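Local coordinates for protein metallophosphoesterase (Clostridium thermocellum, PDB 4J6O) that probably removes phosphate groups as the metal-dependent 2',3'-phosphatase component of a bacterial RNA repair system, with manganese bound in its calcineurin-like domain, at residues A[3-8]-A[141-146]; A[24-29]-A[246-251]; A[76-81]-A[127-132]; A[148-153]-A[199-204]. All blocks are in the same frame, centred on the assembly; numbering follows the deposited sequence.

Interaction 1. Residues A[3-8]-A[141-146]; sequences LWNNKK and VSHYVL
The carbonyl oxygen N5 O is gripped from two directions by the strand beside it. V145 N donates to it at 2.8 Å, with an N-H...O angle of 165°, and Y144 CA adds a CA-H...O contact at 3.4 Å; the Y144 ring brings an edge close to the same oxygen. One step on, the bonding is reciprocated: K7 N reaches V145 O at 2.8 Å. N6 and V145 therefore pair in parallel, and the short, weakly bonded strand 6-7 becomes an outer strand of the six-stranded sheet, one layer of the calcineurin-like sandwich. V145 shares its face with H143, whose ring touches V170 of helix 168-176, while K7, Y144 and L146 take the side of the other sheet, where K7 and Y144 both touch L90. N5 has its CG set between the backbone N and carbonyl carbon (chi1 60°), which lays the amide flat over H143, the two planes only 20° apart; N5 CB sits 4.0 Å from the centroid of the H143 ring. At the ring edge S142 OG and H143 ND1 share a hydrogen bond, and H143 NE2 is tied to G164, fixing the imidazole's rotation. H143 O is buried without a polar partner, covered by N5 CB at 3.1 Å. The aliphatic part of K7 runs alongside Y144, K7 CG to Y144 CD1 3.4 Å. N6 OD1 closes an Asx turn by accepting from K8 N.

Interaction 2. Residues A[24-29]-A[246-251]; sequences YDELKM and VKALKT
V246 meets M29 first, its two methyls set against the side of helix 24-33. In one of the two deposited conformers of V246, CG1 lies 3.8 Å from M29 CE, the methionine chain crossing the valine at roughly a right angle, while V246 CG2 rests near M29 CB. K247 contributes backbone: its O is 4.0 Å from E26 CG, while K247 CB points away from the helix. A248 follows, CA 3.6 Å from E26 OE2. This is where strand 242-247 ends, an outer strand of the five-stranded sheet, and the chain leaves it as a loop that runs past the helix. In this calcineurin-like fold the helix follows shortly after the metal ligands D19 and H21, and the A248 side chain lies about 14 Å from the manganese. L249 makes the one hydrogen bond between the segments: its N donates to E26 OE2 at 2.9 Å, almost straight at 171°, using the anti lone pair, away from the other carboxylate oxygen. A bend in the glutamate chain (chi2 78°) swings the carboxylate out to this donor. The same OE2 also bonds to Y252 OH, so OE2 is held by two partners. The L249 side chain then spreads over the helix surface, CD1 at 3.6 Å from D25 CB and CD2 at 4.0 Å from M29 SD. D25 itself turns its OD1 to a salt bridge with K72.

Interaction 3. Residues A[76-81]-A[127-132]; sequences VLKLVM and QEFIEE
This is a buried helix-helix contact in which one phenylalanine, F129, carries nearly everything from the side of helix 127-138. Its partner, helix 73-86, links the parallel neighbouring strands 59-62 and 89-91 as a beta-alpha-beta crossover, a few residues after the metal ligand D65. The two segment axes come no nearer than 11.7 Å and cross at 58°, so they need a long side chain to span the gap. F129 supplies it: with CG anti to the backbone N (chi1 179°), the ring reaches straight across and ends among L77, K78 and M81. K78 lies over one ring face, crossing it at about a right angle. Its CE stands 4.2 Å from the centroid of the F129 ring in a CH-pi contact, and K78 CG comes within 3.5 Å of F129 CE1. L77 CB approaches at the ring edge, 4.1 Å from F129 CZ. M81 CE, brought round by the bend at the sulfur, meets F129 CE1 at 3.5 Å, and M81 SD sits 4.0 Å from E132 O. Further along the same helix V133 and F136 also pack on M81. K78 NZ lies too far above the ring, 5.4 Å from its centroid, for more than a weak cation-pi attraction; it forms a salt bridge to E125. F129 is thus held by van der Waals and CH-pi contacts, the latter from K78, while the ammonium, far above the face, is probably balanced by E125.

Interaction 4. Residues A[148-153]-A[199-204]; sequences DGKLVV and RGKALV
The shortest bond here is V152 N to L203 O, 2.8 Å with an N-H...O angle of 167°. L203 N returns a bond to K150 O at 2.9 Å, but from above the carbonyl plane, 45° out of it. Between them strands 151-154 and 203-206 pair in parallel, L151 beside L203 and V152 beside V204, inside the six-stranded sheet. L203 O is also approached by L151 CA at 3.4 Å. At the loop end, the extended K201 chain stretches over G149 so that NZ donates to D148 O at 3.2 Å, in the carbonyl plane. K150 and L151 form a classic beta bulge opposite L146. Apolar groups fill the rest: A202 CB wedges against V152 CG2 at 3.6 Å, while L151 and L203 turn toward the other sheet and share Y238. A202 O accepts from Y198 OH. The pairing thus passes from a lysine-carbonyl bond at the exposed loop end to backbone bonds flanked by aliphatic side chains within the sheet.

Interactions 1 and 4 build the same six-stranded sheet: strands 143-146 and 151-154 are neighbours, and the two contacts are probably hydrogen-bonded, L146 N to L151 O and K8 O to D148 N. Both are parallel strand pairings, short and loose in interaction 1, which adds a strand at the sheet's edge, whereas interaction 4 lies further in. Interaction 2 joins the end of the outer strand of the five-stranded sheet and the loop after it to a helix, mixing one carboxylate bond with apolar contacts near the surface. Interaction 3 is the most buried of the four and made almost wholly by side chains. Interactions 2 and 3 touch where Y24 and L27 pack on V76 and L79; interactions 1 and 2 lie about 29 Å apart between centres.

Interaction 1. Residues A[3-8]-A[141-146]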
loop_
_atom_site.group_PDB
_atom_site.type_symbol
_atom_site.label_atom_id
_atom_site.label_comp_id
_atom_site.label_asym_id
_atom_site.label_seq_id
_atom_site.Cartn_x
_atom_site.Cartn_y
_atom_site.Cartn_z
ATOM N N LEU A 3 -0.791 -15.283 -15.076
ATOM C CA LEU A 3 0.050 -14.428 -14.241
ATOM C C LEU A 3 -0.473 -14.331 -12.844
ATOM O O LEU A 3 -1.616 -14.698 -12.558
ATOM C CB LEU A 3 0.219 -13.031 -14.820
ATOM C CG LEU A 3 0.969 -12.965 -16.146
ATOM C CD1 LEU A 3 0.753 -11.598 -16.619
ATOM C CD2 LEU A 3 2.469 -13.284 -16.035
ATOM N N TRP A 4 0.388 -13.823 -11.975
ATOM C CA TRP A 4 0.068 -13.746 -10.572
ATOM C C TRP A 4 -0.920 -12.632 -10.410
ATOM O O TRP A 4 -1.714 -12.601 -9.448
ATOM C CB TRP A 4 1.332 -13.475 -9.773
ATOM C CG TRP A 4 1.915 -14.710 -9.222
ATOM C CD1 TRP A 4 1.352 -15.966 -9.247
ATOM C CD2 TRP A 4 3.182 -14.852 -8.562
ATOM N NE1 TRP A 4 2.192 -16.866 -8.639
ATOM C CE2 TRP A 4 3.319 -16.204 -8.206
ATOM C CE3 TRP A 4 4.227 -13.970 -8.256
ATOM C CZ2 TRP A 4 4.445 -16.682 -7.536
ATOM C CZ3 TRP A 4 5.331 -14.447 -7.591
ATOM C CH2 TRP A 4 5.431 -15.792 -7.238
ATOM N N ASN A 5 -0.942 -11.725 -11.372
ATOM C CA ASN A 5 -1.800 -10.566 -11.181
ATOM C C ASN A 5 -3.290 -10.842 -11.437
ATOM O O ASN A 5 -4.158 -10.054 -11.078
ATOM C CB ASN A 5 -1.285 -9.356 -11.951
ATOM C CG ASN A 5 -1.225 -9.604 -13.418
ATOM O OD1 ASN A 5 -2.259 -9.839 -14.054
ATOM N ND2 ASN A 5 -0.013 -9.571 -13.982
ATOM N N ASN A 6 -3.603 -11.995 -12.005
ATOM C CA ASN A 6 -4.987 -12.290 -12.312
ATOM C C ASN A 6 -5.801 -12.810 -11.098
ATOM O O ASN A 6 -5.622 -13.924 -10.638
ATOM C CB ASN A 6 -5.013 -13.276 -13.476
ATOM C CG ASN A 6 -6.378 -13.431 -14.059
ATOM O OD1 ASN A 6 -7.367 -13.327 -13.342
ATOM N ND2 ASN A 6 -6.455 -13.681 -15.362
ATOM N N LYS A 7 -6.694 -11.980 -10.569
ATOM C CA LYS A 7 -7.561 -12.399 -9.462
ATOM C C LYS A 7 -8.985 -12.072 -9.848
ATOM O O LYS A 7 -9.773 -11.617 -9.013
ATOM C CB LYS A 7 -7.216 -11.646 -8.180
ATOM C CG LYS A 7 -5.908 -12.071 -7.539
ATOM C CD LYS A 7 -6.057 -13.384 -6.770
ATOM C CE LYS A 7 -4.999 -13.477 -5.668
ATOM N NZ LYS A 7 -5.083 -14.788 -4.975
ATOM N N LYS A 8 -9.285 -12.238 -11.126
ATOM C CA LYS A 8 -10.598 -11.910 -11.653
ATOM C C LYS A 8 -11.737 -12.699 -11.001
ATOM O O LYS A 8 -12.895 -12.257 -11.021
ATOM C CB LYS A 8 -10.605 -12.046 -13.159
ATOM C CG LYS A 8 -9.787 -10.977 -13.855
ATOM C CD LYS A 8 -9.880 -11.193 -15.363
ATOM C CE LYS A 8 -9.050 -10.199 -16.128
ATOM N NZ LYS A 8 -9.073 -10.520 -17.591
ATOM N N VAL A 141 2.883 -9.372 -5.283
ATOM C CA VAL A 141 2.568 -9.232 -6.700
ATOM C C VAL A 141 2.423 -7.732 -7.046
ATOM O O VAL A 141 1.875 -6.993 -6.223
ATOM C CB VAL A 141 1.224 -9.963 -6.954
ATOM C CG1 VAL A 141 0.777 -9.821 -8.382
ATOM C CG2 VAL A 141 1.318 -11.461 -6.575
ATOM N N SER A 142 2.921 -7.293 -8.218
ATOM C CA SER A 142 2.923 -5.857 -8.581
ATOM C C SER A 142 1.550 -5.171 -8.530
ATOM O O SER A 142 1.422 -4.040 -8.041
ATOM C CB SER A 142 3.565 -5.677 -9.966
ATOM O OG SER A 142 2.704 -6.155 -10.983
ATOM N N HIS A 143 0.532 -5.875 -8.999
ATOM C CA HIS A 143 -0.832 -5.335 -8.962
ATOM C C HIS A 143 -1.772 -6.497 -9.109
ATOM O O HIS A 143 -1.367 -7.594 -9.420
ATOM C CB HIS A 143 -1.067 -4.342 -10.100
ATOM C CG HIS A 143 -1.015 -4.955 -11.485
ATOM N ND1 HIS A 143 0.157 -5.425 -12.064
ATOM C CD2 HIS A 143 -1.996 -5.139 -12.406
ATOM C CE1 HIS A 143 -0.110 -5.838 -13.295
ATOM N NE2 HIS A 143 -1.404 -5.704 -13.524
ATOM N N TYR A 144 -3.052 -6.246 -8.846
ATOM C CA TYR A 144 -4.033 -7.296 -9.055
ATOM C C TYR A 144 -5.132 -6.768 -9.943
ATOM O O TYR A 144 -5.524 -5.616 -9.825
ATOM C CB TYR A 144 -4.652 -7.752 -7.746
ATOM C CG TYR A 144 -3.761 -8.570 -6.872
ATOM C CD1 TYR A 144 -3.384 -9.850 -7.248
ATOM C CD2 TYR A 144 -3.303 -8.089 -5.665
ATOM C CE1 TYR A 144 -2.589 -10.632 -6.433
ATOM C CE2 TYR A 144 -2.512 -8.860 -4.830
ATOM C CZ TYR A 144 -2.169 -10.158 -5.221
ATOM O OH TYR A 144 -1.359 -10.964 -4.439
ATOM N N VAL A 145 -5.552 -7.596 -10.896
ATOM C CA VAL A 145 -6.789 -7.342 -11.641
ATOM C C VAL A 145 -7.853 -8.214 -11.001
ATOM O O VAL A 145 -7.757 -9.459 -11.003
ATOM C CB VAL A 145 -6.617 -7.684 -13.155
ATOM C CG1 VAL A 145 -7.849 -7.280 -13.928
ATOM C CG2 VAL A 145 -5.353 -6.946 -13.725
ATOM N N LEU A 146 -8.904 -7.576 -10.495
ATOM C CA LEU A 146 -9.894 -8.292 -9.713
ATOM C C LEU A 146 -11.288 -8.161 -10.324
ATOM O O LEU A 146 -11.508 -7.330 -11.217
ATOM C CB LEU A 146 -9.948 -7.659 -8.323
ATOM C CG LEU A 146 -8.634 -7.738 -7.567
ATOM C CD1 LEU A 146 -8.282 -6.359 -6.995
ATOM C CD2 LEU A 146 -8.871 -8.612 -6.389
#

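Interaction 2. Residues A[24-29]-A[246-251]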
loop_
_atom_site.group_PDB
_atom_site.type_symbol
_atom_site.label_atom_id
_atom_site.label_comp_id
_atom_site.label_asym_id
_atom_site.label_seq_id
_atom_site.Cartn_x
_atom_site.Cartn_y
_atom_site.Cartn_z
ATOM N N TYR A 24 0.062 2.220 12.913
ATOM C CA TYR A 24 -0.772 1.151 13.440
ATOM C C TYR A 24 -2.052 1.646 14.130
ATOM O O TYR A 24 -3.118 1.032 13.946
ATOM C CB TYR A 24 0.030 0.283 14.416
ATOM C CG TYR A 24 -0.818 -0.792 15.050
ATOM C CD1 TYR A 24 -1.037 -1.976 14.382
ATOM C CD2 TYR A 24 -1.430 -0.580 16.251
ATOM C CE1 TYR A 24 -1.822 -2.960 14.945
ATOM C CE2 TYR A 24 -2.234 -1.568 16.820
ATOM C CZ TYR A 24 -2.421 -2.745 16.138
ATOM O OH TYR A 24 -3.214 -3.746 16.695
ATOM N N ASP A 25 -1.975 2.713 14.946
ATOM C CA ASP A 25 -3.145 3.083 15.754
ATOM C C ASP A 25 -4.287 3.436 14.810
ATOM O O ASP A 25 -5.469 3.035 15.037
ATOM C CB ASP A 25 -2.832 4.260 16.683
ATOM C CG ASP A 25 -1.864 3.905 17.788
ATOM O OD1 ASP A 25 -1.720 2.708 18.100
ATOM O OD2 ASP A 25 -1.258 4.869 18.366
ATOM N N GLU A 26 -3.930 4.148 13.743
ATOM C CA GLU A 26 -4.931 4.643 12.807
ATOM C C GLU A 26 -5.441 3.480 11.971
ATOM O O GLU A 26 -6.600 3.444 11.616
ATOM C CB GLU A 26 -4.365 5.691 11.851
ATOM C CG GLU A 26 -4.102 7.079 12.507
ATOM C CD GLU A 26 -2.846 7.135 13.331
ATOM O OE1 GLU A 26 -2.043 6.180 13.381
ATOM O OE2 GLU A 26 -2.641 8.192 13.972
ATOM N N LEU A 27 -4.539 2.588 11.617
ATOM C CA LEU A 27 -4.945 1.349 10.908
ATOM C C LEU A 27 -5.961 0.540 11.725
ATOM O O LEU A 27 -6.968 0.100 11.183
ATOM C CB LEU A 27 -3.699 0.513 10.543
ATOM C CG LEU A 27 -4.050 -0.818 9.872
ATOM C CD1 LEU A 27 -4.918 -0.652 8.612
ATOM C CD2 LEU A 27 -2.743 -1.601 9.567
ATOM N N LYS A 28 -5.686 0.366 13.012
ATOM C CA LYS A 28 -6.596 -0.385 13.859
ATOM C C LYS A 28 -7.933 0.329 13.925
ATOM O O LYS A 28 -8.983 -0.321 13.784
ATOM C CB LYS A 28 -5.986 -0.555 15.228
ATOM C CG LYS A 28 -6.902 -1.233 16.261
ATOM C CD LYS A 28 -6.230 -1.325 17.606
ATOM C CE LYS A 28 -7.032 -2.244 18.549
ATOM N NZ LYS A 28 -8.227 -1.520 19.007
ATOM N N MET A 29 -7.909 1.661 14.125
ATOM C CA MET A 29 -9.141 2.457 14.144
ATOM C C MET A 29 -9.940 2.304 12.847
ATOM O O MET A 29 -11.167 2.109 12.885
ATOM C CB MET A 29 -8.830 3.950 14.429
ATOM C CG MET A 29 -8.390 4.236 15.835
ATOM S SD MET A 29 -7.684 5.913 15.944
ATOM C CE MET A 29 -9.219 6.869 15.991
ATOM N N VAL A 246 -9.955 7.762 8.786
ATOM C CA VAL A 246 -9.643 8.079 10.175
ATOM C C VAL A 246 -8.565 9.153 10.171
ATOM O O VAL A 246 -7.533 9.014 9.524
ATOM C CB VAL A 246 -9.064 6.884 10.908
ATOM C CG1 VAL A 246 -8.508 7.297 12.246
ATOM C CG2 VAL A 246 -10.153 5.798 11.099
ATOM N N LYS A 247 -8.784 10.211 10.919
ATOM C CA LYS A 247 -7.788 11.277 10.998
ATOM C C LYS A 247 -6.569 10.806 11.777
ATOM O O LYS A 247 -6.671 10.080 12.753
ATOM C CB LYS A 247 -8.400 12.496 11.727
ATOM C CG LYS A 247 -7.650 13.790 11.481
ATOM C CD LYS A 247 -7.847 14.249 10.042
ATOM C CE LYS A 247 -7.088 15.528 9.778
ATOM N NZ LYS A 247 -5.664 15.281 10.045
ATOM N N ALA A 248 -5.376 11.222 11.343
ATOM C CA ALA A 248 -4.195 10.909 12.127
ATOM C C ALA A 248 -4.297 11.485 13.521
ATOM O O ALA A 248 -4.731 12.630 13.670
ATOM C CB ALA A 248 -2.935 11.514 11.433
ATOM N N LEU A 249 -3.755 10.764 14.496
ATOM C CA LEU A 249 -3.805 11.172 15.898
ATOM C C LEU A 249 -2.815 12.281 16.206
ATOM O O LEU A 249 -3.021 13.097 17.104
ATOM C CB LEU A 249 -3.511 9.958 16.780
ATOM C CG LEU A 249 -4.525 8.823 16.725
ATOM C CD1 LEU A 249 -4.004 7.614 17.499
ATOM C CD2 LEU A 249 -5.879 9.254 17.263
ATOM N N LYS A 250 -1.731 12.304 15.430
ATOM C CA LYS A 250 -0.630 13.265 15.542
ATOM C C LYS A 250 -0.010 13.423 14.181
ATOM O O LYS A 250 -0.252 12.624 13.263
ATOM C CB LYS A 250 0.535 12.786 16.454
ATOM C CG LYS A 250 0.161 12.171 17.773
ATOM C CD LYS A 250 1.375 11.600 18.522
ATOM C CE LYS A 250 0.909 10.795 19.760
ATOM N NZ LYS A 250 -0.138 11.484 20.604
ATOM N N THR A 251 0.838 14.435 14.060
ATOM C CA THR A 251 1.693 14.539 12.878
ATOM C C THR A 251 2.982 13.751 13.121
ATOM O O THR A 251 3.840 14.186 13.870
ATOM C CB THR A 251 2.086 16.002 12.569
ATOM O OG1 THR A 251 0.945 16.725 12.092
ATOM C CG2 THR A 251 3.147 16.020 11.509
#

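Interaction 3. Residues A[76-81]-A[127-132]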
loop_
_atom_site.group_PDB
_atom_site.type_symbol
_atom_site.label_atom_id
_atom_site.label_comp_id
_atom_site.label_asym_id
_atom_site.label_seq_id
_atom_site.Cartn_x
_atom_site.Cartn_y
_atom_site.Cartn_z
ATOM N N VAL A 76 2.330 -2.818 12.407
ATOM C CA VAL A 76 1.667 -2.824 11.110
ATOM C C VAL A 76 2.046 -4.093 10.331
ATOM O O VAL A 76 1.212 -4.757 9.739
ATOM C CB VAL A 76 2.038 -1.583 10.253
ATOM C CG1 VAL A 76 1.507 -1.711 8.835
ATOM C CG2 VAL A 76 1.462 -0.304 10.905
ATOM N N LEU A 77 3.334 -4.412 10.316
ATOM C CA LEU A 77 3.771 -5.574 9.559
ATOM C C LEU A 77 3.146 -6.851 10.098
ATOM O O LEU A 77 2.652 -7.703 9.332
ATOM C CB LEU A 77 5.298 -5.688 9.616
ATOM C CG LEU A 77 5.988 -4.773 8.617
ATOM C CD1 LEU A 77 7.457 -4.675 9.004
ATOM C CD2 LEU A 77 5.836 -5.303 7.215
ATOM N N LYS A 78 3.148 -6.992 11.410
ATOM C CA LYS A 78 2.582 -8.225 11.984
ATOM C C LYS A 78 1.105 -8.352 11.637
ATOM O O LYS A 78 0.610 -9.429 11.345
ATOM C CB LYS A 78 2.755 -8.212 13.503
ATOM C CG LYS A 78 4.196 -8.347 13.925
ATOM C CD LYS A 78 4.380 -8.095 15.393
ATOM C CE LYS A 78 5.846 -7.931 15.711
ATOM N NZ LYS A 78 6.005 -7.903 17.150
ATOM N N LEU A 79 0.391 -7.244 11.738
ATOM C CA LEU A 79 -1.036 -7.252 11.477
ATOM C C LEU A 79 -1.279 -7.604 10.015
ATOM O O LEU A 79 -2.065 -8.488 9.719
ATOM C CB LEU A 79 -1.680 -5.911 11.865
ATOM C CG LEU A 79 -3.167 -5.819 11.546
ATOM C CD1 LEU A 79 -3.894 -6.715 12.546
ATOM C CD2 LEU A 79 -3.679 -4.360 11.667
ATOM N N VAL A 80 -0.625 -6.894 9.090
ATOM C CA VAL A 80 -0.877 -7.121 7.674
ATOM C C VAL A 80 -0.457 -8.524 7.190
ATOM O O VAL A 80 -1.200 -9.200 6.453
ATOM C CB VAL A 80 -0.159 -6.045 6.813
ATOM C CG1 VAL A 80 -0.340 -6.357 5.350
ATOM C CG2 VAL A 80 -0.744 -4.706 7.165
ATOM N N MET A 81 0.701 -8.973 7.666
ATOM C CA MET A 81 1.138 -10.326 7.319
ATOM C C MET A 81 0.177 -11.436 7.781
ATOM O O MET A 81 -0.103 -12.390 7.040
ATOM C CB MET A 81 2.531 -10.560 7.879
ATOM C CG MET A 81 3.514 -9.744 7.107
ATOM S SD MET A 81 5.153 -10.217 7.556
ATOM C CE MET A 81 5.260 -9.245 8.953
ATOM N N GLN A 127 15.043 -12.594 14.823
ATOM C CA GLN A 127 15.534 -12.777 13.468
ATOM C C GLN A 127 14.565 -13.541 12.603
ATOM O O GLN A 127 14.434 -13.257 11.415
ATOM C CB GLN A 127 16.848 -13.540 13.505
ATOM C CG GLN A 127 17.449 -13.759 12.142
ATOM C CD GLN A 127 17.773 -12.453 11.452
ATOM O OE1 GLN A 127 18.222 -11.497 12.089
ATOM N NE2 GLN A 127 17.545 -12.400 10.145
ATOM N N GLU A 128 13.905 -14.533 13.192
ATOM C CA GLU A 128 12.901 -15.294 12.460
ATOM C C GLU A 128 11.768 -14.377 11.958
ATOM O O GLU A 128 11.215 -14.615 10.893
ATOM C CB GLU A 128 12.346 -16.468 13.279
ATOM C CG GLU A 128 11.593 -16.081 14.552
ATOM C CD GLU A 128 12.477 -16.085 15.805
ATOM O OE1 GLU A 128 11.920 -16.202 16.922
ATOM O OE2 GLU A 128 13.718 -15.967 15.678
ATOM N N PHE A 129 11.435 -13.335 12.718
ATOM C CA PHE A 129 10.456 -12.361 12.240
ATOM C C PHE A 129 11.012 -11.544 11.090
ATOM O O PHE A 129 10.303 -11.213 10.147
ATOM C CB PHE A 129 10.000 -11.406 13.335
ATOM C CG PHE A 129 9.012 -10.373 12.856
ATOM C CD1 PHE A 129 7.739 -10.746 12.475
ATOM C CD2 PHE A 129 9.362 -9.020 12.801
ATOM C CE1 PHE A 129 6.812 -9.785 12.031
ATOM C CE2 PHE A 129 8.441 -8.054 12.358
ATOM C CZ PHE A 129 7.175 -8.438 11.973
ATOM N N ILE A 130 12.282 -11.198 11.168
ATOM C CA ILE A 130 12.894 -10.457 10.086
ATOM C C ILE A 130 12.883 -11.279 8.798
ATOM O O ILE A 130 12.622 -10.764 7.719
ATOM C CB ILE A 130 14.293 -9.983 10.486
ATOM C CG1 ILE A 130 14.150 -9.026 11.674
ATOM C CG2 ILE A 130 14.982 -9.309 9.329
ATOM C CD1 ILE A 130 15.152 -7.904 11.703
ATOM N N GLU A 131 13.107 -12.576 8.912
ATOM C CA GLU A 131 13.049 -13.428 7.729
ATOM C C GLU A 131 11.615 -13.572 7.208
ATOM O O GLU A 131 11.381 -13.684 6.002
ATOM C CB GLU A 131 13.670 -14.807 8.016
ATOM N N GLU A 132 10.651 -13.599 8.114
ATOM C CA GLU A 132 9.247 -13.628 7.715
ATOM C C GLU A 132 8.870 -12.384 6.893
ATOM O O GLU A 132 8.071 -12.462 5.951
ATOM C CB GLU A 132 8.361 -13.752 8.948
ATOM C CG GLU A 132 7.181 -14.641 8.733
ATOM C CD GLU A 132 6.136 -14.479 9.801
ATOM O OE1 GLU A 132 6.458 -13.892 10.863
ATOM O OE2 GLU A 132 4.990 -14.927 9.567
#

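Interaction 4. Residues A[148-153]-A[199-204]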
loop_
_atom_site.group_PDB
_atom_site.type_symbol
_atom_site.label_atom_id
_atom_site.label_comp_id
_atom_site.label_asym_id
_atom_site.label_seq_id
_atom_site.Cartn_x
_atom_site.Cartn_y
_atom_site.Cartn_z
ATOM N N ASP A 148 -13.640 -9.765 -12.316
ATOM C CA ASP A 148 -13.905 -9.824 -13.752
ATOM C C ASP A 148 -13.284 -8.676 -14.512
ATOM O O ASP A 148 -13.830 -8.244 -15.525
ATOM C CB ASP A 148 -15.423 -9.872 -14.036
ATOM C CG ASP A 148 -16.059 -11.140 -13.544
ATOM O OD1 ASP A 148 -15.408 -12.189 -13.633
ATOM O OD2 ASP A 148 -17.207 -11.105 -13.071
ATOM N N GLY A 149 -12.155 -8.155 -14.012
ATOM C CA GLY A 149 -11.505 -7.023 -14.657
ATOM C C GLY A 149 -12.141 -5.668 -14.383
ATOM O O GLY A 149 -11.816 -4.685 -15.035
ATOM N N LYS A 150 -13.013 -5.576 -13.387
ATOM C CA LYS A 150 -13.657 -4.315 -13.112
ATOM C C LYS A 150 -12.857 -3.440 -12.140
ATOM O O LYS A 150 -13.124 -2.239 -11.989
ATOM C CB LYS A 150 -15.051 -4.566 -12.499
ATOM C CG LYS A 150 -16.010 -5.086 -13.522
ATOM C CD LYS A 150 -17.242 -5.670 -12.814
ATOM C CE LYS A 150 -18.182 -6.367 -13.819
ATOM N NZ LYS A 150 -19.241 -7.202 -13.070
ATOM N N LEU A 151 -11.843 -4.032 -11.505
ATOM C CA LEU A 151 -11.095 -3.313 -10.495
ATOM C C LEU A 151 -9.639 -3.666 -10.653
ATOM O O LEU A 151 -9.319 -4.845 -10.829
ATOM C CB LEU A 151 -11.601 -3.731 -9.113
ATOM C CG LEU A 151 -10.811 -3.245 -7.857
ATOM C CD1 LEU A 151 -10.833 -1.726 -7.720
ATOM C CD2 LEU A 151 -11.273 -4.016 -6.557
ATOM N N VAL A 152 -8.774 -2.662 -10.575
ATOM C CA VAL A 152 -7.303 -2.903 -10.523
ATOM C C VAL A 152 -6.796 -2.169 -9.296
ATOM O O VAL A 152 -7.149 -1.012 -9.077
ATOM C CB VAL A 152 -6.657 -2.367 -11.792
ATOM C CG1 VAL A 152 -5.118 -2.386 -11.684
ATOM C CG2 VAL A 152 -7.079 -3.236 -13.046
ATOM N N VAL A 153 -5.915 -2.810 -8.538
ATOM C CA VAL A 153 -5.234 -2.129 -7.422
ATOM C C VAL A 153 -3.743 -2.222 -7.673
ATOM O O VAL A 153 -3.222 -3.259 -8.093
ATOM C CB VAL A 153 -5.589 -2.681 -6.016
ATOM C CG1 VAL A 153 -7.079 -2.338 -5.646
ATOM C CG2 VAL A 153 -5.286 -4.179 -5.854
ATOM N N ARG A 199 -8.269 5.768 -19.949
ATOM C CA ARG A 199 -9.578 5.539 -20.540
ATOM C C ARG A 199 -9.916 4.053 -20.434
ATOM O O ARG A 199 -10.703 3.521 -21.202
ATOM C CB ARG A 199 -9.581 5.984 -22.014
ATOM C CG ARG A 199 -9.301 7.464 -22.240
ATOM C CD ARG A 199 -10.300 8.331 -21.478
ATOM N NE ARG A 199 -10.150 9.763 -21.744
ATOM C CZ ARG A 199 -9.295 10.579 -21.126
ATOM N NH1 ARG A 199 -8.461 10.126 -20.193
ATOM N NH2 ARG A 199 -9.265 11.864 -21.454
ATOM N N GLY A 200 -9.323 3.383 -19.458
ATOM C CA GLY A 200 -9.484 1.952 -19.319
ATOM C C GLY A 200 -10.816 1.593 -18.654
ATOM O O GLY A 200 -11.471 2.419 -17.996
ATOM N N LYS A 201 -11.209 0.334 -18.828
ATOM C CA LYS A 201 -12.467 -0.158 -18.304
ATOM C C LYS A 201 -12.446 -0.301 -16.784
ATOM O O LYS A 201 -13.433 0.016 -16.121
ATOM C CB LYS A 201 -12.793 -1.510 -18.947
ATOM C CG LYS A 201 -13.708 -2.410 -18.113
ATOM C CD LYS A 201 -13.659 -3.858 -18.603
ATOM C CE LYS A 201 -14.392 -4.804 -17.665
ATOM N NZ LYS A 201 -13.970 -6.213 -17.942
ATOM N N ALA A 202 -11.337 -0.805 -16.245
ATOM C CA ALA A 202 -11.265 -1.086 -14.803
ATOM C C ALA A 202 -11.131 0.187 -14.008
ATOM O O ALA A 202 -10.393 1.103 -14.387
ATOM C CB ALA A 202 -10.121 -1.953 -14.490
ATOM N N LEU A 203 -11.836 0.241 -12.894
ATOM C CA LEU A 203 -11.584 1.280 -11.923
ATOM C C LEU A 203 -10.213 1.003 -11.293
ATOM O O LEU A 203 -9.980 -0.116 -10.832
ATOM C CB LEU A 203 -12.643 1.168 -10.845
ATOM C CG LEU A 203 -12.419 1.955 -9.551
ATOM C CD1 LEU A 203 -12.471 3.441 -9.816
ATOM C CD2 LEU A 203 -13.502 1.564 -8.522
ATOM N N VAL A 204 -9.308 1.998 -11.254
ATOM C CA VAL A 204 -7.998 1.766 -10.649
ATOM C C VAL A 204 -7.946 2.515 -9.350
ATOM O O VAL A 204 -8.058 3.737 -9.334
ATOM C CB VAL A 204 -6.826 2.291 -11.544
ATOM C CG1 VAL A 204 -5.481 1.922 -10.933
ATOM C CG2 VAL A 204 -6.994 1.761 -12.983
#